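Local structure of paraflagellar rod component (Trypanosoma brucei, 2Q0X) at residues Arg38-Trp43 against Ala69-Glu74; Ser82-His87 against Thr188-Ala193; Val110-Thr115 against Ser133-Val138. The protein is of unknown function but adopts the alpha/beta-hydrolase fold, which leaves a hydrolase-like activity possible but unproven. All blocks are in the same frame, centred on the assembly; numbering follows the deposited sequence.

Contact 1: residues Arg38-Trp43 against Ala69-Glu74; sequences RRCVLW and AFVQVE
Strands 40-44 and 69-73 are the two strands of a beta-alpha-beta crossover that passes through helix 57-64, and they lie side by side in the central sheet, pairing Cys40 with Ala69 and Trp43 with Gln72. Backbone bonds alternate between the partners: Val41 N donates to Ala69 O, and Val41 O receives Val71 N at 2.8 Å, almost end-on (C=O...N 173°). Trp43 N closes on Val71 O at 2.8 Å, whereas Val73 N to Trp43 O is stretched to 3.3 Å and weak. On the Cys40-Leu42 face, Leu42 holds CG anti to its own N, and this together with chi2 near 55° puts CD1 3.7 Å from Val71 CG1; the other branch of Val71, CG2, lies 4.0 Å from Cys40 CB. The other face mixes two aromatic rings with a valine and a glutamine. Val41 CG1 meets the Phe70 ring at CE2, 3.9 Å away, and Trp43 CE3 rests against the Gln72 CG methylene at 4.0 Å, indole and amide planes 69° apart. Polar ends are held from outside: Trp43 NE1 by Thr115, Gln72 OE1 by Leu52 N. Phe57 of the crossover helix sets itself edge-to-face with both Trp43 and Phe70, completing a parallel beta-alpha-beta unit as in the central sheet of alpha/beta hydrolases.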
ATOM      1  N   ARG A  38      15.302   4.492 -22.251  1.00 28.14           N
ATOM      2  CA  ARG A  38      14.612   5.737 -22.590  1.00 27.47           C
ATOM      3  C   ARG A  38      13.117   5.514 -22.788  1.00 26.67           C
ATOM      4  O   ARG A  38      12.460   6.299 -23.460  1.00 26.70           O
ATOM      5  CB  ARG A  38      15.236   6.365 -23.837  1.00 27.61           C
ATOM      6  N   ARG A  39      12.598   4.449 -22.183  1.00 25.54           N
ATOM      7  CA  ARG A  39      11.190   4.089 -22.248  1.00 24.87           C
ATOM      8  C   ARG A  39      10.939   3.072 -21.153  1.00 24.54           C
ATOM      9  O   ARG A  39      11.874   2.448 -20.681  1.00 24.00           O
ATOM     10  CB  ARG A  39      10.836   3.502 -23.612  1.00 24.50           C
ATOM     11  CG  ARG A  39      11.715   2.330 -24.025  1.00 24.34           C
ATOM     12  CD  ARG A  39      11.406   1.861 -25.411  1.00 23.63           C
ATOM     13  NE  ARG A  39      12.141   0.647 -25.752  1.00 23.17           N
ATOM     14  CZ  ARG A  39      11.971  -0.033 -26.885  1.00 23.97           C
ATOM     15  NH1 ARG A  39      11.101   0.379 -27.799  1.00 23.01           N
ATOM     16  NH2 ARG A  39      12.695  -1.129 -27.114  1.00 24.09           N
ATOM     17  N   CYS A  40       9.685   2.896 -20.751  1.00 24.47           N
ATOM     18  CA  CYS A  40       9.393   2.024 -19.624  1.00 24.54           C
ATOM     19  C   CYS A  40       8.151   1.170 -19.788  1.00 24.44           C
ATOM     20  O   CYS A  40       7.179   1.564 -20.432  1.00 24.26           O
ATOM     21  CB  CYS A  40       9.283   2.843 -18.319  1.00 24.72           C
ATOM     22  SG  CYS A  40       7.918   4.045 -18.229  1.00 26.03           S
ATOM     23  N   VAL A  41       8.199  -0.016 -19.181  1.00 24.19           N
ATOM     24  CA  VAL A  41       6.996  -0.745 -18.838  1.00 23.78           C
ATOM     25  C   VAL A  41       6.489  -0.247 -17.471  1.00 23.64           C
ATOM     26  O   VAL A  41       7.246  -0.199 -16.506  1.00 23.83           O
ATOM     27  CB  VAL A  41       7.252  -2.250 -18.793  1.00 23.89           C
ATOM     28  CG1 VAL A  41       6.005  -2.989 -18.297  1.00 23.52           C
ATOM     29  CG2 VAL A  41       7.682  -2.732 -20.187  1.00 23.51           C
ATOM     30  N   LEU A  42       5.221   0.168 -17.424  1.00 23.37           N
ATOM     31  CA  LEU A  42       4.582   0.636 -16.220  1.00 22.94           C
ATOM     32  C   LEU A  42       3.505  -0.357 -15.813  1.00 23.16           C
ATOM     33  O   LEU A  42       2.540  -0.602 -16.565  1.00 23.31           O
ATOM     34  CB  LEU A  42       3.962   2.007 -16.447  1.00 23.15           C
ATOM     35  CG  LEU A  42       3.115   2.612 -15.317  1.00 22.83           C
ATOM     36  CD1 LEU A  42       3.904   2.663 -14.017  1.00 21.29           C
ATOM     37  CD2 LEU A  42       2.578   4.023 -15.731  1.00 22.01           C
ATOM     38  N   TRP A  43       3.645  -0.865 -14.590  1.00 23.27           N
ATOM     39  CA  TRP A  43       2.736  -1.854 -14.037  1.00 23.29           C
ATOM     40  C   TRP A  43       1.776  -1.246 -12.999  1.00 23.39           C
ATOM     41  O   TRP A  43       2.188  -0.537 -12.099  1.00 23.78           O
ATOM     42  CB  TRP A  43       3.516  -3.003 -13.397  1.00 22.96           C
ATOM     43  CG  TRP A  43       2.611  -3.964 -12.693  1.00 22.79           C
ATOM     44  CD1 TRP A  43       1.866  -4.955 -13.265  1.00 22.55           C
ATOM     45  CD2 TRP A  43       2.318  -4.006 -11.294  1.00 23.00           C
ATOM     46  NE1 TRP A  43       1.142  -5.608 -12.315  1.00 22.31           N
ATOM     47  CE2 TRP A  43       1.393  -5.039 -11.094  1.00 22.64           C
ATOM     48  CE3 TRP A  43       2.744  -3.263 -10.194  1.00 22.87           C
ATOM     49  CZ2 TRP A  43       0.900  -5.361  -9.839  1.00 22.75           C
ATOM     50  CZ3 TRP A  43       2.243  -3.579  -8.952  1.00 23.33           C
ATOM     51  CH2 TRP A  43       1.330  -4.617  -8.786  1.00 22.97           C
ATOM     52  N   ALA A  69      12.929   0.310 -19.051  1.00 24.38           N
ATOM     53  CA  ALA A  69      12.867   0.437 -17.611  1.00 23.86           C
ATOM     54  C   ALA A  69      11.616  -0.307 -17.136  1.00 23.58           C
ATOM     55  O   ALA A  69      10.755  -0.631 -17.939  1.00 23.68           O
ATOM     56  CB  ALA A  69      12.831   1.904 -17.183  1.00 23.43           C
ATOM     57  N   PHE A  70      11.559  -0.617 -15.847  1.00 23.35           N
ATOM     58  CA  PHE A  70      10.414  -1.279 -15.236  1.00 23.46           C
ATOM     59  C   PHE A  70       9.962  -0.414 -14.060  1.00 23.61           C
ATOM     60  O   PHE A  70      10.735  -0.167 -13.143  1.00 23.00           O
ATOM     61  CB  PHE A  70      10.757  -2.712 -14.778  1.00 23.42           C
ATOM     62  CG  PHE A  70       9.539  -3.542 -14.424  1.00 23.87           C
ATOM     63  CD1 PHE A  70       9.281  -3.914 -13.104  1.00 23.70           C
ATOM     64  CD2 PHE A  70       8.633  -3.920 -15.405  1.00 23.44           C
ATOM     65  CE1 PHE A  70       8.162  -4.658 -12.765  1.00 23.15           C
ATOM     66  CE2 PHE A  70       7.503  -4.653 -15.069  1.00 23.73           C
ATOM     67  CZ  PHE A  70       7.266  -5.016 -13.729  1.00 23.37           C
ATOM     68  N   VAL A  71       8.728   0.091 -14.143  1.00 23.84           N
ATOM     69  CA  VAL A  71       8.177   0.986 -13.141  1.00 24.03           C
ATOM     70  C   VAL A  71       6.906   0.375 -12.575  1.00 24.16           C
ATOM     71  O   VAL A  71       6.103  -0.169 -13.327  1.00 24.11           O
ATOM     72  CB  VAL A  71       7.829   2.371 -13.725  1.00 24.24           C
ATOM     73  CG1 VAL A  71       7.228   3.283 -12.641  1.00 23.69           C
ATOM     74  CG2 VAL A  71       9.074   3.034 -14.366  1.00 23.84           C
ATOM     75  N   GLN A  72       6.753   0.500 -11.247  1.00 23.98           N
ATOM     76  CA  GLN A  72       5.629  -0.040 -10.483  1.00 23.73           C
ATOM     77  C   GLN A  72       5.017   1.026  -9.613  1.00 23.85           C
ATOM     78  O   GLN A  72       5.729   1.771  -8.959  1.00 23.60           O
ATOM     79  CB  GLN A  72       6.123  -1.154  -9.579  1.00 23.31           C
ATOM     80  CG  GLN A  72       6.625  -2.345 -10.321  1.00 23.06           C
ATOM     81  CD  GLN A  72       7.249  -3.370  -9.392  1.00 22.58           C
ATOM     82  OE1 GLN A  72       6.543  -4.142  -8.736  1.00 20.62           O
ATOM     83  NE2 GLN A  72       8.579  -3.361  -9.312  1.00 22.46           N
ATOM     84  N   VAL A  73       3.694   1.090  -9.606  1.00 24.60           N
ATOM     85  CA  VAL A  73       2.955   2.037  -8.775  1.00 25.33           C
ATOM     86  C   VAL A  73       1.916   1.219  -8.046  1.00 26.47           C
ATOM     87  O   VAL A  73       1.356   0.270  -8.604  1.00 26.39           O
ATOM     88  CB  VAL A  73       2.283   3.189  -9.620  1.00 25.33           C
ATOM     89  CG1 VAL A  73       1.239   2.661 -10.597  1.00 24.54           C
ATOM     90  CG2 VAL A  73       1.656   4.288  -8.723  1.00 24.50           C
ATOM     91  N   GLU A  74       1.646   1.579  -6.798  1.00 27.98           N
ATOM     92  CA  GLU A  74       0.509   0.992  -6.099  1.00 29.11           C
ATOM     93  C   GLU A  74      -0.734   1.827  -6.329  1.00 29.19           C
ATOM     94  O   GLU A  74      -0.742   3.019  -6.051  1.00 30.26           O
ATOM     95  CB  GLU A  74       0.815   0.812  -4.611  1.00 29.44           C
ATOM     96  CG  GLU A  74       1.714  -0.392  -4.371  1.00 30.00           C
ATOM     97  CD  GLU A  74       2.217  -0.505  -2.928  1.00 30.16           C
ATOM     98  OE1 GLU A  74       2.717  -1.622  -2.580  1.00 28.36           O
ATOM     99  OE2 GLU A  74       2.112   0.522  -2.172  1.00 31.12           O
TER

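Contact 2: residues Ser82-His87 against Thr188-Ala193; sequences SGPQDH and TPARLA
Pro84 and Ala190 bring the loop leading into helix 87-104 against the short helix 189-193, which belongs to the region between strands 135-143 and 227-232, where alpha/beta hydrolases commonly carry their cap insertions. The apolar part is small. Pro84, reached through a cis peptide bond, lays CG 3.9 Å from Ala190 CB, and the same methyl also faces Pro84 O. The proline also packs on Leu177 of the second subunit.

Weak polar packing follows along the loop. Asp86 CB lies 3.4 Å from Ala190 O, and Asp86 CA points its hydrogen at that same carbonyl. Both segments bring a helix start here: the Asp86 side chain caps a backbone N just beyond His87, and its OD1 also bonds His89 ND1, while Thr188 OG1 accepts weakly from Arg191 N at 3.3 Å.

Arg191 supplies the long side chain. The bend at chi2 (-73°) sets CD 3.6 Å from Gln85 O, and the further bend at chi3 (-60°) turns NE in beside His87 CB. The NH groups of its guanidinium are gripped from elsewhere, by a salt bridge to Asp90 and hydrogen bonds to Gln120 and Ser77.

Waters make the polar links. One donates to Gln85 O at 3.0 Å and also bonds Thr188 OG1, a hydroxyl that Gln47 holds as well. The other bridges the segments by donating to Arg191 O; it lies in the plane of the His87 ring at its edge, 2.9 Å from His87 ND1, and accepts from His87 N at 3.0 Å.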
ATOM      1  N   SER A  82      -8.492   6.132   0.941  1.00 31.92           N
ATOM      2  CA  SER A  82      -8.315   6.633  -0.424  1.00 32.52           C
ATOM      3  C   SER A  82      -9.462   7.551  -0.914  1.00 32.86           C
ATOM      4  O   SER A  82      -9.293   8.288  -1.889  1.00 32.95           O
ATOM      5  CB  SER A  82      -8.142   5.466  -1.400  1.00 32.46           C
ATOM      6  OG  SER A  82      -9.383   4.822  -1.655  1.00 32.60           O
ATOM      7  N   GLY A  83     -10.610   7.509  -0.244  1.00 33.28           N
ATOM      8  CA  GLY A  83     -11.782   8.262  -0.695  1.00 33.58           C
ATOM      9  C   GLY A  83     -13.090   7.736  -0.134  1.00 33.77           C
ATOM     10  O   GLY A  83     -13.728   8.407   0.671  1.00 33.90           O
ATOM     11  N   PRO A  84     -13.503   6.517  -0.539  1.00 33.98           N
ATOM     12  CA  PRO A  84     -12.835   5.548  -1.409  1.00 34.07           C
ATOM     13  C   PRO A  84     -12.972   5.868  -2.903  1.00 34.12           C
ATOM     14  O   PRO A  84     -14.025   6.288  -3.360  1.00 34.24           O
ATOM     15  CB  PRO A  84     -13.548   4.240  -1.072  1.00 34.07           C
ATOM     16  CG  PRO A  84     -14.934   4.670  -0.705  1.00 34.18           C
ATOM     17  CD  PRO A  84     -14.816   6.027  -0.081  1.00 34.02           C
ATOM     18  N   GLN A  85     -11.904   5.613  -3.646  1.00 34.18           N
ATOM     19  CA  GLN A  85     -11.749   6.099  -5.021  1.00 34.21           C
ATOM     20  C   GLN A  85     -12.296   5.126  -6.075  1.00 33.73           C
ATOM     21  O   GLN A  85     -11.952   3.943  -6.060  1.00 33.77           O
ATOM     22  CB  GLN A  85     -10.252   6.326  -5.278  1.00 34.26           C
ATOM     23  CG  GLN A  85      -9.959   7.232  -6.442  1.00 34.89           C
ATOM     24  CD  GLN A  85      -8.571   7.850  -6.386  1.00 34.79           C
ATOM     25  OE1 GLN A  85      -8.436   9.064  -6.199  1.00 35.35           O
ATOM     26  NE2 GLN A  85      -7.541   7.025  -6.550  1.00 33.28           N
ATOM     27  N   ASP A  86     -13.132   5.624  -6.984  1.00 33.31           N
ATOM     28  CA  ASP A  86     -13.577   4.838  -8.158  1.00 32.98           C
ATOM     29  C   ASP A  86     -12.476   4.719  -9.233  1.00 32.35           C
ATOM     30  O   ASP A  86     -11.352   5.233  -9.057  1.00 31.86           O
ATOM     31  CB  ASP A  86     -14.895   5.398  -8.744  1.00 33.13           C
ATOM     32  CG  ASP A  86     -14.707   6.665  -9.585  1.00 33.91           C
ATOM     33  OD1 ASP A  86     -13.564   7.144  -9.764  1.00 34.42           O
ATOM     34  OD2 ASP A  86     -15.738   7.182 -10.079  1.00 35.18           O
ATOM     35  N   HIS A  87     -12.795   4.034 -10.338  1.00 31.63           N
ATOM     36  CA  HIS A  87     -11.766   3.648 -11.296  1.00 31.14           C
ATOM     37  C   HIS A  87     -11.312   4.805 -12.182  1.00 30.50           C
ATOM     38  O   HIS A  87     -10.165   4.826 -12.619  1.00 30.50           O
ATOM     39  CB  HIS A  87     -12.178   2.407 -12.121  1.00 31.06           C
ATOM     40  CG  HIS A  87     -12.973   2.710 -13.351  1.00 30.71           C
ATOM     41  ND1 HIS A  87     -14.311   3.039 -13.314  1.00 29.97           N
ATOM     42  CD2 HIS A  87     -12.626   2.692 -14.659  1.00 30.34           C
ATOM     43  CE1 HIS A  87     -14.742   3.250 -14.544  1.00 30.78           C
ATOM     44  NE2 HIS A  87     -13.742   3.037 -15.378  1.00 30.88           N
ATOM     45  N   THR A 188     -13.307  -3.196  -3.918  1.00 39.63           N
ATOM     46  CA  THR A 188     -14.184  -2.333  -3.140  1.00 39.52           C
ATOM     47  C   THR A 188     -15.446  -2.037  -3.943  1.00 39.53           C
ATOM     48  O   THR A 188     -15.398  -1.997  -5.169  1.00 39.56           O
ATOM     49  CB  THR A 188     -13.495  -1.012  -2.695  1.00 39.53           C
ATOM     50  OG1 THR A 188     -13.061  -0.265  -3.836  1.00 39.56           O
ATOM     51  CG2 THR A 188     -12.322  -1.289  -1.791  1.00 39.35           C
ATOM     52  N   PRO A 189     -16.594  -1.876  -3.258  1.00 39.50           N
ATOM     53  CA  PRO A 189     -17.797  -1.429  -3.974  1.00 39.70           C
ATOM     54  C   PRO A 189     -17.565  -0.162  -4.812  1.00 39.69           C
ATOM     55  O   PRO A 189     -18.064  -0.075  -5.934  1.00 39.72           O
ATOM     56  CB  PRO A 189     -18.815  -1.188  -2.855  1.00 39.72           C
ATOM     57  CG  PRO A 189     -18.369  -2.086  -1.729  1.00 39.53           C
ATOM     58  CD  PRO A 189     -16.857  -2.144  -1.834  1.00 39.43           C
ATOM     59  N   ALA A 190     -16.794   0.783  -4.279  1.00 39.72           N
ATOM     60  CA  ALA A 190     -16.503   2.028  -4.980  1.00 39.78           C
ATOM     61  C   ALA A 190     -15.804   1.790  -6.308  1.00 39.89           C
ATOM     62  O   ALA A 190     -16.016   2.532  -7.246  1.00 40.25           O
ATOM     63  CB  ALA A 190     -15.679   2.958  -4.112  1.00 39.64           C
ATOM     64  N   ARG A 191     -14.958   0.770  -6.395  1.00 39.99           N
ATOM     65  CA  ARG A 191     -14.315   0.441  -7.669  1.00 40.06           C
ATOM     66  C   ARG A 191     -15.305  -0.170  -8.678  1.00 39.99           C
ATOM     67  O   ARG A 191     -15.222   0.098  -9.866  1.00 40.07           O
ATOM     68  CB  ARG A 191     -13.083  -0.456  -7.456  1.00 39.93           C
ATOM     69  CG  ARG A 191     -11.842   0.330  -7.033  1.00 39.64           C
ATOM     70  CD  ARG A 191     -11.245   1.144  -8.199  1.00 39.83           C
ATOM     71  NE  ARG A 191     -10.840   0.300  -9.333  1.00 39.32           N
ATOM     72  CZ  ARG A 191      -9.680  -0.351  -9.431  1.00 39.33           C
ATOM     73  NH1 ARG A 191      -8.758  -0.274  -8.475  1.00 39.72           N
ATOM     74  NH2 ARG A 191      -9.432  -1.103 -10.496  1.00 39.19           N
ATOM     75  N   LEU A 192     -16.269  -0.940  -8.193  1.00 40.05           N
ATOM     76  CA  LEU A 192     -17.285  -1.520  -9.064  1.00 40.09           C
ATOM     77  C   LEU A 192     -18.322  -0.473  -9.512  1.00 40.42           C
ATOM     78  O   LEU A 192     -18.832  -0.540 -10.650  1.00 40.72           O
ATOM     79  CB  LEU A 192     -17.973  -2.707  -8.376  1.00 39.97           C
ATOM     80  CG  LEU A 192     -17.240  -4.062  -8.338  1.00 39.48           C
ATOM     81  CD1 LEU A 192     -17.872  -4.992  -7.313  1.00 38.23           C
ATOM     82  CD2 LEU A 192     -17.233  -4.724  -9.746  1.00 39.43           C
ATOM     83  N   ALA A 193     -18.596   0.511  -8.648  1.00 40.44           N
ATOM     84  CA  ALA A 193     -19.704   1.464  -8.856  1.00 40.60           C
ATOM     85  C   ALA A 193     -19.518   2.454 -10.014  1.00 40.78           C
ATOM     86  O   ALA A 193     -20.491   2.891 -10.626  1.00 40.64           O
ATOM     87  CB  ALA A 193     -20.009   2.226  -7.553  1.00 40.52           C
TER
HETATM   88  O   HOH W   1     -12.299   2.216  -3.602  1.00 42.37           O
HETATM   89  O   HOH W   2     -15.324   2.505 -10.668  1.00 54.16           O

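Contact 3: residues Val110-Thr115 against Ser133-Val138; sequences VALFAT and SSITRV
Ala111 and Arg137 sit side by side on parallel strands 110-115 and 135-143, the two strands of a beta-alpha-beta unit through helix 119-128; in alpha/beta hydrolases the turn after the fifth strand, here 110-115, is the usual place of the nucleophile elbow, although no nucleophile is established for this protein. Arg137 is worth following outward. Its CB lies 3.9 Å from Ala111 CB, an apolar touch on the face these two residues share. Beyond CG the bends at chi2 (91°) and chi3 (-144°) together bring NE back to Thr136 O at 3.0 Å in a bent, weak bond. At the tip NH1 forms a salt bridge with Asp295 of the C-terminal helix 280-299, and NH2 reaches Glu294 O only weakly.

The strand pairing has a beta bulge. Val110 pairs with Ile135, but Ala111 with Arg137, so Thr136 is the extra residue, its hydroxyl bonded to Glu109. Val110 N donates to Ser134 O at 2.8 Å, and Val110 O takes Thr136 N at 3.0 Å, with the donor tilted 28° from the carbonyl plane. Past the bulge Leu112 N finds Arg137 O at 2.9 Å. On the other face Leu112 CD1 approaches Ile135 CG2 at 4.3 Å.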
ATOM      1  N   VAL A 110       5.740   4.429 -23.287  1.00 25.72           N
ATOM      2  CA  VAL A 110       5.281   3.689 -22.136  1.00 24.80           C
ATOM      3  C   VAL A 110       4.500   2.499 -22.659  1.00 25.14           C
ATOM      4  O   VAL A 110       3.545   2.659 -23.438  1.00 24.33           O
ATOM      5  CB  VAL A 110       4.391   4.546 -21.220  1.00 24.82           C
ATOM      6  CG1 VAL A 110       3.740   3.670 -20.103  1.00 24.45           C
ATOM      7  CG2 VAL A 110       5.186   5.716 -20.610  1.00 23.16           C
ATOM      8  N   ALA A 111       4.942   1.307 -22.235  1.00 25.12           N
ATOM      9  CA  ALA A 111       4.170   0.086 -22.354  1.00 25.30           C
ATOM     10  C   ALA A 111       3.366  -0.090 -21.058  1.00 25.54           C
ATOM     11  O   ALA A 111       3.938  -0.293 -19.982  1.00 25.05           O
ATOM     12  CB  ALA A 111       5.107  -1.109 -22.603  1.00 25.17           C
ATOM     13  N   LEU A 112       2.040   0.017 -21.146  1.00 26.01           N
ATOM     14  CA  LEU A 112       1.187  -0.152 -19.965  1.00 26.17           C
ATOM     15  C   LEU A 112       0.907  -1.631 -19.714  1.00 25.79           C
ATOM     16  O   LEU A 112       0.435  -2.329 -20.603  1.00 26.06           O
ATOM     17  CB  LEU A 112      -0.150   0.585 -20.116  1.00 26.83           C
ATOM     18  CG  LEU A 112      -0.355   1.954 -19.455  1.00 28.18           C
ATOM     19  CD1 LEU A 112      -1.813   2.432 -19.632  1.00 28.38           C
ATOM     20  CD2 LEU A 112       0.008   1.920 -17.995  1.00 27.11           C
ATOM     21  N   PHE A 113       1.173  -2.073 -18.483  1.00 25.00           N
ATOM     22  CA  PHE A 113       1.058  -3.451 -18.079  1.00 24.44           C
ATOM     23  C   PHE A 113       0.131  -3.504 -16.850  1.00 23.92           C
ATOM     24  O   PHE A 113       0.425  -2.924 -15.814  1.00 23.70           O
ATOM     25  CB  PHE A 113       2.477  -3.960 -17.782  1.00 24.46           C
ATOM     26  CG  PHE A 113       2.570  -5.380 -17.280  1.00 23.74           C
ATOM     27  CD1 PHE A 113       3.672  -5.760 -16.534  1.00 23.64           C
ATOM     28  CD2 PHE A 113       1.598  -6.339 -17.569  1.00 24.64           C
ATOM     29  CE1 PHE A 113       3.801  -7.058 -16.040  1.00 23.75           C
ATOM     30  CE2 PHE A 113       1.722  -7.647 -17.100  1.00 23.71           C
ATOM     31  CZ  PHE A 113       2.825  -8.003 -16.333  1.00 24.34           C
ATOM     32  N   ALA A 114      -1.013  -4.162 -16.987  1.00 23.58           N
ATOM     33  CA  ALA A 114      -1.930  -4.306 -15.859  1.00 23.35           C
ATOM     34  C   ALA A 114      -2.208  -5.752 -15.607  1.00 23.20           C
ATOM     35  O   ALA A 114      -2.338  -6.532 -16.537  1.00 22.86           O
ATOM     36  CB  ALA A 114      -3.236  -3.565 -16.088  1.00 23.23           C
ATOM     37  N   THR A 115      -2.270  -6.097 -14.323  1.00 23.71           N
ATOM     38  CA  THR A 115      -2.735  -7.386 -13.871  1.00 23.53           C
ATOM     39  C   THR A 115      -3.996  -7.193 -13.056  1.00 23.75           C
ATOM     40  O   THR A 115      -4.223  -6.127 -12.481  1.00 23.17           O
ATOM     41  CB  THR A 115      -1.675  -8.085 -12.987  1.00 23.71           C
ATOM     42  OG1 THR A 115      -1.260  -7.200 -11.934  1.00 23.60           O
ATOM     43  CG2 THR A 115      -0.482  -8.539 -13.832  1.00 22.99           C
ATOM     44  N   SER A 133      -0.487   9.418 -27.126  1.00 26.13           N
ATOM     45  CA  SER A 133       0.551   9.269 -28.162  1.00 26.19           C
ATOM     46  C   SER A 133       1.816   8.593 -27.650  1.00 25.89           C
ATOM     47  O   SER A 133       2.576   8.014 -28.418  1.00 25.79           O
ATOM     48  CB  SER A 133       0.928  10.626 -28.776  1.00 26.22           C
ATOM     49  OG  SER A 133      -0.184  11.214 -29.448  1.00 27.45           O
ATOM     50  N   SER A 134       2.051   8.686 -26.349  1.00 25.79           N
ATOM     51  CA  SER A 134       3.218   8.082 -25.736  1.00 25.50           C
ATOM     52  C   SER A 134       2.963   6.663 -25.180  1.00 25.37           C
ATOM     53  O   SER A 134       3.901   5.962 -24.785  1.00 25.47           O
ATOM     54  CB  SER A 134       3.770   9.044 -24.678  1.00 25.56           C
ATOM     55  OG  SER A 134       4.164  10.268 -25.303  1.00 25.38           O
ATOM     56  N   ILE A 135       1.705   6.220 -25.168  1.00 25.09           N
ATOM     57  CA  ILE A 135       1.369   4.863 -24.719  1.00 24.57           C
ATOM     58  C   ILE A 135       1.359   3.941 -25.962  1.00 24.70           C
ATOM     59  O   ILE A 135       0.405   3.938 -26.747  1.00 25.26           O
ATOM     60  CB  ILE A 135       0.028   4.858 -23.931  1.00 24.47           C
ATOM     61  CG1 ILE A 135       0.146   5.795 -22.713  1.00 24.10           C
ATOM     62  CG2 ILE A 135      -0.359   3.422 -23.501  1.00 24.10           C
ATOM     63  CD1 ILE A 135      -1.162   6.110 -21.996  1.00 24.51           C
ATOM     64  N   THR A 136       2.454   3.212 -26.176  1.00 24.48           N
ATOM     65  CA  THR A 136       2.699   2.545 -27.464  1.00 24.32           C
ATOM     66  C   THR A 136       2.424   1.041 -27.453  1.00 23.87           C
ATOM     67  O   THR A 136       2.394   0.396 -28.494  1.00 23.67           O
ATOM     68  CB  THR A 136       4.145   2.790 -27.963  1.00 24.32           C
ATOM     69  OG1 THR A 136       5.065   2.415 -26.947  1.00 25.19           O
ATOM     70  CG2 THR A 136       4.379   4.251 -28.336  1.00 24.59           C
ATOM     71  N   ARG A 137       2.228   0.486 -26.272  1.00 24.02           N
ATOM     72  CA  ARG A 137       1.945  -0.938 -26.118  1.00 23.98           C
ATOM     73  C   ARG A 137       1.129  -1.102 -24.881  1.00 23.05           C
ATOM     74  O   ARG A 137       1.287  -0.364 -23.924  1.00 22.39           O
ATOM     75  CB  ARG A 137       3.227  -1.788 -25.969  1.00 24.46           C
ATOM     76  CG  ARG A 137       3.972  -2.074 -27.253  1.00 26.37           C
ATOM     77  CD  ARG A 137       5.024  -1.021 -27.530  1.00 29.67           C
ATOM     78  NE  ARG A 137       5.172  -0.724 -28.970  1.00 32.09           N
ATOM     79  CZ  ARG A 137       6.167  -1.164 -29.716  1.00 32.76           C
ATOM     80  NH1 ARG A 137       7.089  -1.949 -29.199  1.00 34.76           N
ATOM     81  NH2 ARG A 137       6.253  -0.824 -30.970  1.00 32.80           N
ATOM     82  N   VAL A 138       0.247  -2.086 -24.916  1.00 22.63           N
ATOM     83  CA  VAL A 138      -0.545  -2.446 -23.773  1.00 22.29           C
ATOM     84  C   VAL A 138      -0.412  -3.955 -23.544  1.00 22.18           C
ATOM     85  O   VAL A 138      -0.457  -4.744 -24.477  1.00 21.92           O
ATOM     86  CB  VAL A 138      -2.021  -2.014 -23.952  1.00 22.18           C
ATOM     87  CG1 VAL A 138      -2.848  -2.472 -22.790  1.00 20.80           C
ATOM     88  CG2 VAL A 138      -2.125  -0.447 -24.126  1.00 22.43           C
TER

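In the fold
Contacts 1 and 3 are successive parts of one sheet: strands 69-73, 40-44, 110-115 and 135-143 lie in that order, and the centres of the two contacts are 9 Å apart. The seam between them is backbone bonding, with Ala111 N 2.9 Å from Cys40 O and Phe113 N 2.8 Å from Leu42 O. Arg39 of contact 1 and Arg137 of contact 3 also share Asp295 as a salt-bridge partner. Contact 2 stands apart, its centre 24 Å from that of contact 1 and 23 Å from that of contact 3, with nearest atoms about 8 Å away in each case. Arg191 connects it to helix 119-128, the crossover helix of contact 3, through Gln120.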